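Local atomic coordinates of restriction endonuclease S subunits (Thermoanaerobacter tengcongensis, PDB entry 3OKG), a protein that probably binds DNA as the specificity subunit of a type I restriction-modification methyltransferase, working together with M polypeptides. Residues A[390-393]-A[394-398]. Residues are numbered along the deposited sequence; the frame is centred on the assembly and turned at random.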
# COMPACT_ATOMS: atom_id res chain seq x y z
N ALA A 390 -2.54 3.12 -1.15
CA ALA A 390 -2.48 1.86 -0.40
C ALA A 390 -2.11 0.74 -1.34
O ALA A 390 -2.33 0.85 -2.56
CB ALA A 390 -3.83 1.58 0.26
N GLU A 391 -1.57 -0.35 -0.80
CA GLU A 391 -1.17 -1.44 -1.68
C GLU A 391 -2.43 -2.01 -2.32
O GLU A 391 -3.52 -1.96 -1.73
CB GLU A 391 -0.35 -2.50 -0.93
CG GLU A 391 -1.15 -3.59 -0.26
CD GLU A 391 -1.38 -4.79 -1.16
OE1 GLU A 391 -2.17 -5.67 -0.77
OE2 GLU A 391 -0.75 -4.86 -2.25
N THR A 392 -2.26 -2.55 -3.52
CA THR A 392 -3.38 -2.82 -4.41
C THR A 392 -4.28 -3.92 -3.89
O THR A 392 -5.47 -3.71 -3.73
CB THR A 392 -2.90 -3.17 -5.83
OG1 THR A 392 -2.05 -2.12 -6.32
CG2 THR A 392 -4.11 -3.34 -6.78
N GLU A 393 -3.71 -5.09 -3.65
CA GLU A 393 -4.54 -6.21 -3.24
C GLU A 393 -5.42 -5.89 -2.01
O GLU A 393 -6.62 -6.19 -2.00
CB GLU A 393 -3.71 -7.47 -3.00
CG GLU A 393 -4.59 -8.67 -2.63
CD GLU A 393 -3.79 -9.86 -2.12
OE1 GLU A 393 -2.58 -9.70 -1.83
OE2 GLU A 393 -4.38 -10.96 -2.00
N ALA A 394 -4.81 -5.28 -0.98
CA ALA A 394 -5.57 -4.91 0.23
C ALA A 394 -6.63 -3.84 -0.02
O ALA A 394 -7.79 -3.98 0.39
CB ALA A 394 -4.62 -4.47 1.32
N GLU A 395 -6.26 -2.77 -0.69
CA GLU A 395 -7.26 -1.73 -0.91
C GLU A 395 -8.45 -2.32 -1.67
O GLU A 395 -9.61 -2.11 -1.31
CB GLU A 395 -6.69 -0.51 -1.65
CG GLU A 395 -7.31 0.80 -1.17
CD GLU A 395 -7.36 1.90 -2.23
OE1 GLU A 395 -7.84 2.99 -1.87
OE2 GLU A 395 -6.94 1.69 -3.40
N LEU A 396 -8.18 -3.06 -2.74
CA LEU A 396 -9.28 -3.54 -3.52
C LEU A 396 -10.14 -4.52 -2.70
O LEU A 396 -11.34 -4.41 -2.72
CB LEU A 396 -8.81 -4.12 -4.86
CG LEU A 396 -7.99 -3.20 -5.78
CD1 LEU A 396 -7.88 -3.83 -7.17
CD2 LEU A 396 -8.60 -1.80 -5.88
N LYS A 397 -9.53 -5.47 -1.99
CA LYS A 397 -10.34 -6.50 -1.34
C LYS A 397 -11.19 -5.92 -0.19
O LYS A 397 -12.35 -6.28 -0.02
CB LYS A 397 -9.46 -7.66 -0.86
CG LYS A 397 -9.16 -8.69 -1.96
CD LYS A 397 -8.17 -9.73 -1.42
CE LYS A 397 -8.01 -10.92 -2.35
NZ LYS A 397 -7.13 -11.94 -1.75
N ARG A 398 -10.61 -5.03 0.60
CA ARG A 398 -11.34 -4.49 1.75
C ARG A 398 -12.36 -3.39 1.37
O ARG A 398 -13.41 -3.25 2.02
CB ARG A 398 -10.36 -3.97 2.80
CG ARG A 398 -9.44 -5.09 3.36
CD ARG A 398 -10.21 -6.35 3.82
NE ARG A 398 -11.31 -6.03 4.72
CZ ARG A 398 -12.29 -6.87 5.05
NH1 ARG A 398 -12.28 -8.12 4.59
NH2 ARG A 398 -13.26 -6.47 5.86
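Lys397 reaches back one helical turn to Glu393, its chain extended beyond CG and slanting across that of Glu393. Its CB packs 3.4 Å from Glu393 O, CG keeps close to the same carbonyl oxygen, CD slides past Glu393 CG at 3.9 Å, CE comes to 3.6 Å from Glu393 OE2, and NZ closes a salt bridge to Glu393 OE2 at 2.9 Å. The carboxylate offers its anti lone pair; with CG anti to the backbone N (chi1 -178°) and the chain straight beyond, Glu393 brings OE2 to the lysine. NZ also bonds Leu99 O and Ser61 OG, so an alanine in place of Lys397 would probably leave the Glu393 carboxylate without its charge mate and those two oxygens without this donor. Just ahead of the helix, Glu391 sits at the N-cap position: CG lies between the backbone N and the carbonyl carbon (chi1 88°), and a bend at chi2 turns the carboxylate to the helix start, where OE1 accepts from Ala394 N at 2.7 Å, the donor lying above the carboxylate plane. The contact spans the N-cap and first two turns of helix 392-407, within the predicted coiled coil, where Leu396 rests on Val191 and Arg195 of the long helix 174-216 and Glu395 forms a salt bridge with Arg195.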